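ActII protein (Streptomyces coelicolor, PDB 2OPT) probably binds DNA as a TetR-family transcriptional repressor and binds actinorhodin or its biosynthetic precursor (S)-DNPA. Local coordinates at residues E66-E71 / V79-R84; D59-E64 / R87-A92; D9-T14 / Q34-G39. All coordinates share one frame; numbering follows the deposited sequence. Where two conformers were deposited one is given.

Interaction 1: E66-E71 / V79-R84; sequences EVPEPE and VKEMCR
Val67 and Pro68, in the connection between helices 50-61 and 75-92, lie against Met82 and Glu81 on one side of the second helix. The chains come closest at Val67 and Met82, whose CA atoms are 5.1 Å apart, and here the packing is closed and apolar. The two side chains run side by side in the same direction: Val67 CG1 meets Met82 SD at 4.0 Å, while Val67 CG2 sits beside Met82 CG. With CG anti to the backbone N (chi1 154°), Met82 first heads toward the loop, then bends at chi3 and carries its end away into the interior. Pro68 CD touches Met82 CB at 4.1 Å, so the proline ring joins the buried side of the contact to the outer one.

That outer side is looser and more polar. Glu81, extended beyond CG, comes at Pro68 from the opposite direction and lays its carboxylate by the ring, with OE1 3.5 Å from Pro68 CG. OE1 also makes a long, weak ion pair with Arg74. This describes one of two deposited conformers, so the carboxylate is probably not firmly placed. No hydrogen bond links the two segments. With an alanine here in place of Pro68, CG and CD are gone, and a gap is likely to open beside Met82 CB and leave the carboxylate of Glu81 without the ring it lies against.

Loop 66-71 is held by other bonds: Glu66 N with Ser85 OG, and Val67 O with Arg116 NH2. Helix 108-123 closes the apolar side, its Thr117 touching both Val67 and Met82, whereas Val79 and Cys83 turn to helix 128-150. The segment thus lies between helices 75-92 and 108-123 of the ligand-binding domain.

Interaction 2: D59-E64 / R87-A92; sequences DIVLTE and RRMFLA
Met89 reaches Val61 and Leu62 by setting CG anti to its own backbone N (chi1 176°) and running on nearly straight (chi2 -158°), which lays the sulfur against the end of helix 50-61; the bend at chi3 (73°) then turns the CE methyl in beside Leu62 CD2. In the TetR fold this helix connects the DNA-binding domain to the ligand-binding helices, and helix 75-92 belongs to the latter, so the thioether bridges the two parts of the chain.

Three groups touch the sulfur. Val61 O lies 3.4 Å from Met89 SD, although that carbonyl already accepts the backbone N of Glu64. Val61 CG2, from a side chain crossing at about a right angle, stands 3.9 Å from SD. Leu62 starts off away from helix 75-92, yet its CD2 swings back to 3.6 Å from Met89 SD. This describes one of the two conformers deposited for Met89.

Glu64 closes the outer flank by lying across the base of the methionine, its OE1 3.8 Å from Met89 CG and near the CB of Ala92. The polar work of this carboxylate goes through OE2, hydrogen-bonded to His93 NE2, which holds the group alongside the helix. Leu96 of helix 96-100 touches both Val61 and Met89, and Leu16 of helix 8-22 packs on Val61 from the DNA-binding side. Beyond the sulfur, Met89 CE rests 3.6 Å above the centre of the Phe90 ring.

Interaction 3: D9-T14 / Q34-G39; sequences DRIVVT and QELKTG
Arg10 begins the contact with its aliphatic part: CG lies 4.1 Å from Leu36 CD2, at the outer margin where helix 8-22 of the TetR DNA-binding domain meets the end of helix 29-36. The latter is the first helix of the predicted helix-turn-helix, with helix 40-47 following as its second.

Next along the chain, Ile11 crosses Leu36 at about a right angle, its CG1 4.0 Å from Leu36 CD1. This is the buried side of the contact. Leu43 of helix 40-47 touches both side chains, so Leu36 sits among all three helices of the domain. Val12 faces the other way, toward helix 50-61.

One turn after Arg10, Thr14 meets the second helix with both branches. With OG1 anti to the carbonyl carbon (chi1 -62°), CG2 lies anti to the backbone N and comes 3.8 Å from Glu35 CG, while OG1 lies 3.6 Å from Leu36 CD2. The hydroxyl can afford an apolar neighbour because it donates to Arg10 O at 2.8 Å, tilted 26° from the carbonyl plane; Thr14 N reaches the same oxygen from the opposite face. Two donors thus grip that carbonyl, and the OG1 bond holds the threonine's chi1. The carboxylate of Glu35 is engaged by Arg31 on its own helix.

Just past Leu36 the helix ends in a Schellman motif, with Lys37 as its C-prime residue at positive phi, and Gly39 is the N-cap of helix 40-47. Gln34 O takes the lysine's backbone N-H on one face. On the other, the side chain folds back and Lys37 NZ donates to Gln34 O at 2.7 Å.

How the interactions relate
Interactions 1 and 2 share helix 75-92, and the first is nested inside the loop that the second closes; both are partly buried and rely on a methionine, packed beside a valine in one and set into the end of helix 50-61 in the other. Interaction 3 is a surface contact of the DNA-binding domain, built on a leucine and a threonine, with side-chain hydrogen bonds inside each segment, at Thr14 and Lys37. None of the three is joined by a hydrogen bond across its segments. Interaction 3 reaches interaction 2 directly through Ile60, which packs on Asp9 and Val12, whereas interaction 1, its centre about 33 Å from that of interaction 3, does not touch it.

Interaction 1: E66-E71 / V79-R84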
ATOM      1  N   GLU A  66       6.810   3.711  19.290  1.00 32.71           N
ATOM      2  CA  GLU A  66       6.666   3.167  20.602  0.50 34.21           C
ATOM      3  C   GLU A  66       5.413   2.249  20.614  1.00 33.70           C
ATOM      4  O   GLU A  66       4.303   2.675  20.321  1.00 34.24           O
ATOM      5  CB  GLU A  66       6.707   4.304  21.640  0.50 36.34           C
ATOM      6  CG  GLU A  66       7.802   4.118  22.775  0.50 41.16           C
ATOM      7  CD  GLU A  66       9.234   4.525  22.383  0.50 44.48           C
ATOM      8  OE1 GLU A  66      10.108   3.647  22.179  0.50 47.09           O
ATOM      9  OE2 GLU A  66       9.506   5.735  22.306  0.50 48.67           O
ATOM     10  N   VAL A  67       5.655   0.975  20.896  1.00 31.79           N
ATOM     11  CA  VAL A  67       4.625  -0.028  21.006  1.00 31.59           C
ATOM     12  C   VAL A  67       4.433  -0.235  22.501  1.00 33.05           C
ATOM     13  O   VAL A  67       5.381  -0.569  23.215  1.00 33.05           O
ATOM     14  CB  VAL A  67       5.047  -1.367  20.334  1.00 30.40           C
ATOM     15  CG1 VAL A  67       3.885  -2.311  20.348  1.00 30.80           C
ATOM     16  CG2 VAL A  67       5.512  -1.106  18.894  1.00 27.05           C
ATOM     17  N   PRO A  68       3.222   0.045  23.008  1.00 34.87           N
ATOM     18  CA  PRO A  68       3.066  -0.025  24.456  1.00 35.67           C
ATOM     19  C   PRO A  68       3.013  -1.432  24.992  1.00 37.05           C
ATOM     20  O   PRO A  68       2.704  -2.406  24.256  1.00 36.00           O
ATOM     21  CB  PRO A  68       1.732   0.680  24.675  1.00 38.30           C
ATOM     22  CG  PRO A  68       0.977   0.404  23.406  1.00 35.66           C
ATOM     23  CD  PRO A  68       1.991   0.524  22.338  1.00 34.79           C
ATOM     24  N   GLU A  69       3.365  -1.565  26.268  1.00 38.14           N
ATOM     25  CA  GLU A  69       3.142  -2.828  26.974  1.00 39.99           C
ATOM     26  C   GLU A  69       1.631  -3.015  27.108  1.00 38.78           C
ATOM     27  O   GLU A  69       0.929  -2.035  27.388  1.00 38.91           O
ATOM     28  CB  GLU A  69       3.801  -2.730  28.345  1.00 42.39           C
ATOM     29  CG  GLU A  69       4.196  -4.098  28.932  1.00 49.91           C
ATOM     30  CD  GLU A  69       5.223  -4.876  28.051  1.00 53.13           C
ATOM     31  OE1 GLU A  69       6.127  -4.256  27.448  1.00 57.58           O
ATOM     32  OE2 GLU A  69       5.150  -6.116  28.002  1.00 57.43           O
ATOM     33  N   PRO A  70       1.112  -4.227  26.878  1.00 38.55           N
ATOM     34  CA  PRO A  70      -0.364  -4.364  26.922  1.00 39.28           C
ATOM     35  C   PRO A  70      -1.031  -3.922  28.248  1.00 40.55           C
ATOM     36  O   PRO A  70      -0.564  -4.285  29.314  1.00 41.54           O
ATOM     37  CB  PRO A  70      -0.560  -5.869  26.682  1.00 40.23           C
ATOM     38  CG  PRO A  70       0.631  -6.245  25.866  1.00 38.62           C
ATOM     39  CD  PRO A  70       1.748  -5.498  26.465  1.00 39.12           C
ATOM     40  N   GLU A  71      -2.087  -3.115  28.143  1.00 40.88           N
ATOM     41  CA  GLU A  71      -2.942  -2.724  29.255  1.00 42.92           C
ATOM     42  C   GLU A  71      -4.352  -3.293  29.088  1.00 43.97           C
ATOM     43  O   GLU A  71      -5.098  -2.835  28.206  1.00 43.21           O
ATOM     44  CB  GLU A  71      -3.051  -1.203  29.348  1.00 43.17           C
ATOM     45  CG  GLU A  71      -2.007  -0.566  30.178  1.00 45.59           C
ATOM     46  CD  GLU A  71      -1.927   0.918  29.902  1.00 50.96           C
ATOM     47  OE1 GLU A  71      -3.000   1.529  29.609  1.00 51.55           O
ATOM     48  OE2 GLU A  71      -0.792   1.459  29.960  1.00 49.89           O
ATOM     49  N   VAL A  79      -3.574  -0.137  20.083  1.00 29.46           N
ATOM     50  CA  VAL A  79      -3.263  -0.428  18.674  1.00 29.80           C
ATOM     51  C   VAL A  79      -3.296   0.890  17.897  1.00 28.68           C
ATOM     52  O   VAL A  79      -2.348   1.243  17.209  1.00 30.46           O
ATOM     53  CB  VAL A  79      -4.238  -1.487  18.114  1.00 30.38           C
ATOM     54  CG1 VAL A  79      -3.864  -1.872  16.688  1.00 32.41           C
ATOM     55  CG2 VAL A  79      -4.134  -2.742  18.953  1.00 28.95           C
ATOM     56  N   LYS A  80      -4.361   1.652  17.999  1.00 28.76           N
ATOM     57  CA  LYS A  80      -4.325   3.011  17.450  1.00 28.97           C
ATOM     58  C   LYS A  80      -3.061   3.762  17.770  1.00 28.21           C
ATOM     59  O   LYS A  80      -2.419   4.319  16.862  1.00 27.46           O
ATOM     60  CB  LYS A  80      -5.525   3.808  17.950  1.00 29.84           C
ATOM     61  CG  LYS A  80      -6.818   3.261  17.349  1.00 33.15           C
ATOM     62  CD  LYS A  80      -8.045   4.077  17.771  1.00 40.08           C
ATOM     63  CE  LYS A  80      -9.257   3.582  16.957  1.00 39.61           C
ATOM     64  NZ  LYS A  80     -10.421   4.374  17.399  1.00 48.64           N
ATOM     65  N   GLU A  81      -2.711   3.795  19.058  1.00 29.07           N
ATOM     66  CA  GLU A  81      -1.539   4.533  19.575  0.50 29.04           C
ATOM     67  C   GLU A  81      -0.261   4.127  18.866  1.00 29.04           C
ATOM     68  O   GLU A  81       0.560   4.965  18.476  1.00 26.55           O
ATOM     69  CB  GLU A  81      -1.339   4.257  21.073  0.50 30.43           C
ATOM     70  CG  GLU A  81       0.089   4.631  21.586  0.50 32.16           C
ATOM     71  CD  GLU A  81       0.419   4.156  23.021  0.50 31.36           C
ATOM     72  OE1 GLU A  81      -0.454   3.622  23.724  0.50 27.39           O
ATOM     73  OE2 GLU A  81       1.582   4.362  23.441  0.50 36.41           O
ATOM     74  N   MET A  82      -0.065   2.816  18.757  1.00 28.09           N
ATOM     75  CA  MET A  82       1.109   2.256  18.098  1.00 30.19           C
ATOM     76  C   MET A  82       1.136   2.596  16.612  1.00 29.15           C
ATOM     77  O   MET A  82       2.202   2.823  16.039  1.00 28.94           O
ATOM     78  CB  MET A  82       1.150   0.738  18.292  1.00 30.59           C
ATOM     79  CG  MET A  82       1.909  -0.013  17.212  1.00 34.41           C
ATOM     80  SD  MET A  82       1.525  -1.774  17.204  1.00 39.88           S
ATOM     81  CE  MET A  82       0.210  -1.829  15.991  1.00 36.90           C
ATOM     82  N   CYS A  83      -0.039   2.631  15.991  1.00 28.21           N
ATOM     83  CA  CYS A  83      -0.147   2.973  14.577  1.00 26.25           C
ATOM     84  C   CYS A  83       0.140   4.452  14.347  1.00 26.23           C
ATOM     85  O   CYS A  83       0.788   4.825  13.369  1.00 26.46           O
ATOM     86  CB  CYS A  83      -1.535   2.616  14.043  1.00 27.48           C
ATOM     87  SG  CYS A  83      -1.804   0.849  13.784  1.00 26.16           S
ATOM     88  N   ARG A  84      -0.350   5.291  15.254  1.00 26.45           N
ATOM     89  CA  ARG A  84      -0.111   6.726  15.182  1.00 25.55           C
ATOM     90  C   ARG A  84       1.372   7.040  15.352  1.00 23.52           C
ATOM     91  O   ARG A  84       1.894   7.976  14.747  1.00 24.18           O
ATOM     92  CB  ARG A  84      -0.931   7.460  16.245  1.00 26.02           C
ATOM     93  CG  ARG A  84      -2.412   7.582  15.913  1.00 26.40           C
ATOM     94  CD  ARG A  84      -3.137   8.453  16.930  1.00 29.34           C
ATOM     95  NE  ARG A  84      -4.566   8.161  16.985  1.00 37.10           N
ATOM     96  CZ  ARG A  84      -5.214   7.809  18.092  1.00 36.35           C
ATOM     97  NH1 ARG A  84      -6.517   7.563  18.051  1.00 40.41           N
ATOM     98  NH2 ARG A  84      -4.560   7.702  19.240  1.00 37.55           N
TER

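Interaction 2: D59-E64 / R87-A92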
ATOM      1  N   ASP A  59      16.196   0.739   9.843  1.00 27.80           N
ATOM      2  CA  ASP A  59      16.095   0.235  11.207  1.00 26.69           C
ATOM      3  C   ASP A  59      16.330   1.306  12.250  1.00 27.06           C
ATOM      4  O   ASP A  59      15.720   1.291  13.331  1.00 26.97           O
ATOM      5  CB  ASP A  59      17.056  -0.911  11.450  1.00 27.15           C
ATOM      6  CG  ASP A  59      16.655  -1.706  12.659  1.00 28.49           C
ATOM      7  OD1 ASP A  59      15.598  -2.373  12.588  1.00 21.94           O
ATOM      8  OD2 ASP A  59      17.308  -1.526  13.725  1.00 27.94           O
ATOM      9  N   ILE A  60      17.192   2.267  11.957  1.00 26.52           N
ATOM     10  CA  ILE A  60      17.524   3.223  13.017  1.00 26.50           C
ATOM     11  C   ILE A  60      16.372   4.139  13.469  1.00 27.24           C
ATOM     12  O   ILE A  60      16.283   4.528  14.635  1.00 29.17           O
ATOM     13  CB  ILE A  60      18.775   4.019  12.635  1.00 27.31           C
ATOM     14  CG1 ILE A  60      19.537   4.367  13.909  1.00 27.19           C
ATOM     15  CG2 ILE A  60      18.414   5.292  11.773  1.00 26.59           C
ATOM     16  CD1 ILE A  60      20.922   4.828  13.629  1.00 36.71           C
ATOM     17  N   VAL A  61      15.515   4.538  12.530  1.00 26.63           N
ATOM     18  CA  VAL A  61      14.390   5.430  12.827  1.00 24.94           C
ATOM     19  C   VAL A  61      13.259   4.671  13.584  1.00 25.90           C
ATOM     20  O   VAL A  61      12.421   5.273  14.213  1.00 23.65           O
ATOM     21  CB  VAL A  61      13.814   6.012  11.501  1.00 25.01           C
ATOM     22  CG1 VAL A  61      14.803   6.923  10.890  1.00 27.40           C
ATOM     23  CG2 VAL A  61      13.488   4.869  10.466  1.00 26.10           C
ATOM     24  N   LEU A  62      13.217   3.342  13.464  1.00 25.38           N
ATOM     25  CA  LEU A  62      12.198   2.516  14.122  1.00 26.80           C
ATOM     26  C   LEU A  62      12.291   2.548  15.627  1.00 28.62           C
ATOM     27  O   LEU A  62      11.354   2.160  16.310  1.00 28.58           O
ATOM     28  CB  LEU A  62      12.317   1.072  13.669  1.00 26.95           C
ATOM     29  CG  LEU A  62      11.909   0.841  12.212  1.00 26.42           C
ATOM     30  CD1 LEU A  62      11.962  -0.683  11.840  1.00 27.06           C
ATOM     31  CD2 LEU A  62      10.481   1.339  12.026  1.00 31.70           C
ATOM     32  N   THR A  63      13.430   3.022  16.138  1.00 29.29           N
ATOM     33  CA  THR A  63      13.550   3.333  17.527  1.00 31.80           C
ATOM     34  C   THR A  63      12.460   4.293  17.931  1.00 31.47           C
ATOM     35  O   THR A  63      12.062   4.304  19.085  1.00 33.59           O
ATOM     36  CB  THR A  63      14.943   3.957  17.879  1.00 33.41           C
ATOM     37  OG1 THR A  63      15.152   3.761  19.271  1.00 37.28           O
ATOM     38  CG2 THR A  63      15.003   5.464  17.614  1.00 33.08           C
ATOM     39  N   GLU A  64      11.984   5.124  16.978  1.00 31.24           N
ATOM     40  CA  GLU A  64      10.961   6.174  17.252  1.00 30.82           C
ATOM     41  C   GLU A  64       9.549   5.666  17.476  1.00 29.91           C
ATOM     42  O   GLU A  64       8.664   6.394  17.934  1.00 29.04           O
ATOM     43  CB  GLU A  64      10.930   7.170  16.080  1.00 31.86           C
ATOM     44  CG  GLU A  64      12.267   7.858  15.795  1.00 34.63           C
ATOM     45  CD  GLU A  64      12.180   8.995  14.751  1.00 35.62           C
ATOM     46  OE1 GLU A  64      11.075   9.465  14.400  1.00 35.69           O
ATOM     47  OE2 GLU A  64      13.248   9.431  14.311  1.00 39.47           O
ATOM     48  N   ARG A  87       3.111   6.360  12.108  1.00 26.46           N
ATOM     49  CA  ARG A  87       2.785   7.420  11.179  1.00 28.18           C
ATOM     50  C   ARG A  87       3.621   8.640  11.458  1.00 28.87           C
ATOM     51  O   ARG A  87       4.098   9.300  10.552  1.00 30.25           O
ATOM     52  CB  ARG A  87       1.274   7.759  11.269  1.00 29.08           C
ATOM     53  CG  ARG A  87       0.855   8.941  10.389  1.00 30.13           C
ATOM     54  CD  ARG A  87      -0.576   9.473  10.714  1.00 33.12           C
ATOM     55  NE  ARG A  87      -1.084  10.425   9.700  1.00 34.64           N
ATOM     56  CZ  ARG A  87      -1.920  11.404   9.978  1.00 35.79           C
ATOM     57  NH1 ARG A  87      -2.355  11.589  11.218  1.00 36.02           N
ATOM     58  NH2 ARG A  87      -2.306  12.210   9.023  1.00 40.68           N
ATOM     59  N   ARG A  88       3.789   8.945  12.742  1.00 28.35           N
ATOM     60  CA  ARG A  88       4.568  10.092  13.215  0.60 28.46           C
ATOM     61  C   ARG A  88       5.984  10.012  12.652  1.00 29.46           C
ATOM     62  O   ARG A  88       6.540  10.987  12.150  1.00 31.07           O
ATOM     63  CB  ARG A  88       4.582  10.018  14.741  0.60 27.68           C
ATOM     64  CG  ARG A  88       5.175  11.201  15.519  0.60 30.53           C
ATOM     65  CD  ARG A  88       4.795  11.034  16.970  0.60 29.47           C
ATOM     66  NE  ARG A  88       3.358  11.150  17.121  0.60 28.06           N
ATOM     67  CZ  ARG A  88       2.589  10.311  17.805  0.60 32.83           C
ATOM     68  NH1 ARG A  88       1.274  10.527  17.840  0.60 28.30           N
ATOM     69  NH2 ARG A  88       3.135   9.316  18.500  0.60 31.08           N
ATOM     70  N   MET A  89       6.554   8.805  12.729  1.00 29.51           N
ATOM     71  CA  MET A  89       7.943   8.548  12.334  0.50 29.28           C
ATOM     72  C   MET A  89       8.133   8.841  10.857  1.00 29.09           C
ATOM     73  O   MET A  89       9.018   9.549  10.488  1.00 28.93           O
ATOM     74  CB  MET A  89       8.310   7.082  12.641  0.50 28.80           C
ATOM     75  CG  MET A  89       9.711   6.677  12.169  0.50 28.35           C
ATOM     76  SD  MET A  89       9.857   4.896  11.957  0.50 30.60           S
ATOM     77  CE  MET A  89       8.918   4.579  10.461  0.50 25.24           C
ATOM     78  N   PHE A  90       7.278   8.257  10.009  1.00 28.96           N
ATOM     79  CA  PHE A  90       7.253   8.550   8.556  1.00 29.15           C
ATOM     80  C   PHE A  90       7.127  10.050   8.253  1.00 29.69           C
ATOM     81  O   PHE A  90       7.855  10.578   7.428  1.00 28.81           O
ATOM     82  CB  PHE A  90       6.107   7.807   7.908  1.00 29.22           C
ATOM     83  CG  PHE A  90       6.382   6.315   7.734  1.00 29.01           C
ATOM     84  CD1 PHE A  90       7.559   5.884   7.148  1.00 28.74           C
ATOM     85  CD2 PHE A  90       5.471   5.365   8.173  1.00 30.19           C
ATOM     86  CE1 PHE A  90       7.813   4.487   6.978  1.00 31.21           C
ATOM     87  CE2 PHE A  90       5.727   3.993   8.014  1.00 29.94           C
ATOM     88  CZ  PHE A  90       6.891   3.577   7.430  1.00 31.95           C
ATOM     89  N   LEU A  91       6.245  10.730   8.963  1.00 31.31           N
ATOM     90  CA  LEU A  91       6.023  12.176   8.771  1.00 34.42           C
ATOM     91  C   LEU A  91       7.237  13.000   9.160  1.00 36.20           C
ATOM     92  O   LEU A  91       7.430  14.127   8.657  1.00 39.44           O
ATOM     93  CB  LEU A  91       4.761  12.669   9.506  1.00 34.81           C
ATOM     94  CG  LEU A  91       3.424  12.125   8.956  1.00 36.28           C
ATOM     95  CD1 LEU A  91       2.224  12.762   9.610  1.00 34.08           C
ATOM     96  CD2 LEU A  91       3.325  12.274   7.467  1.00 37.01           C
ATOM     97  N   ALA A  92       8.063  12.446  10.037  1.00 36.16           N
ATOM     98  CA  ALA A  92       9.278  13.100  10.497  1.00 36.02           C
ATOM     99  C   ALA A  92      10.417  12.947   9.468  1.00 36.28           C
ATOM    100  O   ALA A  92      11.337  13.754   9.439  1.00 36.20           O
ATOM    101  CB  ALA A  92       9.688  12.507  11.827  1.00 36.10           C
TER

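Interaction 3: D9-T14 / Q34-G39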
ATOM      1  N   ASP A   9      27.095   3.513  13.688  1.00 30.96           N
ATOM      2  CA  ASP A   9      26.076   4.480  14.116  1.00 32.22           C
ATOM      3  C   ASP A   9      26.312   5.870  13.556  1.00 31.36           C
ATOM      4  O   ASP A   9      25.340   6.557  13.220  1.00 32.52           O
ATOM      5  CB  ASP A   9      25.941   4.568  15.649  1.00 33.92           C
ATOM      6  CG  ASP A   9      24.721   5.468  16.096  1.00 37.20           C
ATOM      7  OD1 ASP A   9      23.545   5.231  15.628  1.00 36.94           O
ATOM      8  OD2 ASP A   9      24.963   6.417  16.921  1.00 41.92           O
ATOM      9  N   ARG A  10      27.567   6.327  13.512  1.00 30.12           N
ATOM     10  CA  ARG A  10      27.832   7.741  13.133  1.00 29.76           C
ATOM     11  C   ARG A  10      27.516   7.824  11.649  1.00 28.15           C
ATOM     12  O   ARG A  10      27.005   8.801  11.127  1.00 26.86           O
ATOM     13  CB  ARG A  10      29.309   8.091  13.370  1.00 29.53           C
ATOM     14  CG  ARG A  10      29.806   9.349  12.643  1.00 34.08           C
ATOM     15  CD  ARG A  10      28.995  10.584  13.001  1.00 35.45           C
ATOM     16  NE  ARG A  10      29.074  10.873  14.441  1.00 41.03           N
ATOM     17  CZ  ARG A  10      28.129  11.519  15.129  1.00 42.79           C
ATOM     18  NH1 ARG A  10      28.295  11.764  16.439  1.00 41.48           N
ATOM     19  NH2 ARG A  10      27.025  11.919  14.503  1.00 41.21           N
ATOM     20  N   ILE A  11      27.873   6.786  10.960  1.00 25.16           N
ATOM     21  CA  ILE A  11      27.598   6.736   9.541  1.00 26.85           C
ATOM     22  C   ILE A  11      26.089   6.817   9.234  1.00 26.02           C
ATOM     23  O   ILE A  11      25.663   7.532   8.338  1.00 25.29           O
ATOM     24  CB  ILE A  11      28.150   5.419   8.917  1.00 26.83           C
ATOM     25  CG1 ILE A  11      29.712   5.336   8.962  1.00 26.96           C
ATOM     26  CG2 ILE A  11      27.626   5.237   7.411  1.00 29.68           C
ATOM     27  CD1 ILE A  11      30.274   3.825   8.572  1.00 26.67           C
ATOM     28  N   VAL A  12      25.307   5.988   9.912  1.00 26.74           N
ATOM     29  CA  VAL A  12      23.855   5.934   9.680  1.00 25.80           C
ATOM     30  C   VAL A  12      23.162   7.210  10.068  1.00 26.68           C
ATOM     31  O   VAL A  12      22.241   7.649   9.392  1.00 26.52           O
ATOM     32  CB  VAL A  12      23.250   4.625  10.327  1.00 28.24           C
ATOM     33  CG1 VAL A  12      21.739   4.553  10.122  1.00 29.26           C
ATOM     34  CG2 VAL A  12      23.874   3.452   9.626  1.00 23.81           C
ATOM     35  N   VAL A  13      23.589   7.819  11.172  1.00 24.80           N
ATOM     36  CA  VAL A  13      22.989   9.010  11.609  1.00 26.78           C
ATOM     37  C   VAL A  13      23.220  10.105  10.543  1.00 27.38           C
ATOM     38  O   VAL A  13      22.323  10.853  10.250  1.00 27.89           O
ATOM     39  CB  VAL A  13      23.631   9.454  12.955  1.00 27.31           C
ATOM     40  CG1 VAL A  13      23.331  10.983  13.289  1.00 32.59           C
ATOM     41  CG2 VAL A  13      23.173   8.565  14.094  1.00 28.65           C
ATOM     42  N   THR A  14      24.452  10.201  10.023  1.00 27.33           N
ATOM     43  CA  THR A  14      24.811  11.156   8.979  1.00 26.92           C
ATOM     44  C   THR A  14      23.959  10.922   7.754  1.00 25.35           C
ATOM     45  O   THR A  14      23.444  11.852   7.183  1.00 24.73           O
ATOM     46  CB  THR A  14      26.321  10.976   8.641  1.00 28.57           C
ATOM     47  OG1 THR A  14      27.078  11.272   9.827  1.00 28.36           O
ATOM     48  CG2 THR A  14      26.776  11.912   7.511  1.00 31.25           C
ATOM     49  N   GLN A  34      31.743  11.863   1.434  1.00 39.61           N
ATOM     50  CA  GLN A  34      32.072  13.286   1.456  1.00 41.99           C
ATOM     51  C   GLN A  34      31.656  13.930   2.776  1.00 40.51           C
ATOM     52  O   GLN A  34      32.432  14.640   3.427  1.00 41.92           O
ATOM     53  CB  GLN A  34      31.326  13.943   0.316  1.00 43.35           C
ATOM     54  CG  GLN A  34      31.416  15.461   0.308  1.00 50.78           C
ATOM     55  CD  GLN A  34      30.664  16.124  -0.872  1.00 52.45           C
ATOM     56  OE1 GLN A  34      31.183  16.170  -1.986  1.00 63.66           O
ATOM     57  NE2 GLN A  34      29.490  16.699  -0.604  1.00 54.94           N
ATOM     58  N   GLU A  35      30.424  13.668   3.183  1.00 38.15           N
ATOM     59  CA  GLU A  35      29.860  14.258   4.370  1.00 39.38           C
ATOM     60  C   GLU A  35      30.618  13.814   5.644  1.00 39.05           C
ATOM     61  O   GLU A  35      30.739  14.575   6.591  1.00 39.74           O
ATOM     62  CB  GLU A  35      28.395  13.843   4.433  1.00 38.75           C
ATOM     63  CG  GLU A  35      27.519  14.766   5.190  1.00 43.96           C
ATOM     64  CD  GLU A  35      27.387  16.126   4.556  1.00 48.28           C
ATOM     65  OE1 GLU A  35      27.546  16.267   3.300  1.00 49.74           O
ATOM     66  OE2 GLU A  35      27.103  17.053   5.345  1.00 54.08           O
ATOM     67  N   LEU A  36      31.081  12.562   5.659  1.00 37.83           N
ATOM     68  CA  LEU A  36      31.832  11.991   6.762  1.00 37.39           C
ATOM     69  C   LEU A  36      33.324  12.319   6.692  1.00 39.86           C
ATOM     70  O   LEU A  36      34.051  12.197   7.682  1.00 39.84           O
ATOM     71  CB  LEU A  36      31.657  10.500   6.737  1.00 35.97           C
ATOM     72  CG  LEU A  36      30.291   9.897   7.130  1.00 34.26           C
ATOM     73  CD1 LEU A  36      30.171   8.516   6.568  1.00 31.65           C
ATOM     74  CD2 LEU A  36      30.197   9.876   8.642  1.00 30.98           C
ATOM     75  N   LYS A  37      33.782  12.722   5.508  1.00 41.25           N
ATOM     76  CA  LYS A  37      35.192  12.995   5.256  1.00 43.85           C
ATOM     77  C   LYS A  37      36.036  11.783   5.452  1.00 42.63           C
ATOM     78  O   LYS A  37      37.097  11.834   6.057  1.00 44.06           O
ATOM     79  CB  LYS A  37      35.672  14.149   6.121  1.00 46.78           C
ATOM     80  CG  LYS A  37      35.311  15.444   5.491  1.00 51.76           C
ATOM     81  CD  LYS A  37      34.694  16.382   6.461  1.00 58.62           C
ATOM     82  CE  LYS A  37      34.120  17.530   5.660  1.00 62.92           C
ATOM     83  NZ  LYS A  37      33.264  17.021   4.516  1.00 63.45           N
ATOM     84  N   THR A  38      35.577  10.673   4.907  1.00 46.15           N
ATOM     85  CA  THR A  38      36.301   9.440   5.051  1.00 45.77           C
ATOM     86  C   THR A  38      36.541   8.874   3.660  1.00 47.19           C
ATOM     87  O   THR A  38      36.027   9.378   2.660  1.00 46.81           O
ATOM     88  CB  THR A  38      35.499   8.440   5.871  1.00 43.38           C
ATOM     89  OG1 THR A  38      36.294   7.269   6.119  1.00 44.18           O
ATOM     90  CG2 THR A  38      34.166   8.052   5.107  1.00 41.82           C
ATOM     91  N   GLY A  39      37.322   7.807   3.637  1.00 48.45           N
ATOM     92  CA  GLY A  39      37.588   7.063   2.417  1.00 50.19           C
ATOM     93  C   GLY A  39      36.489   6.073   2.149  1.00 48.18           C
ATOM     94  O   GLY A  39      35.689   5.711   3.036  1.00 47.18           O
TER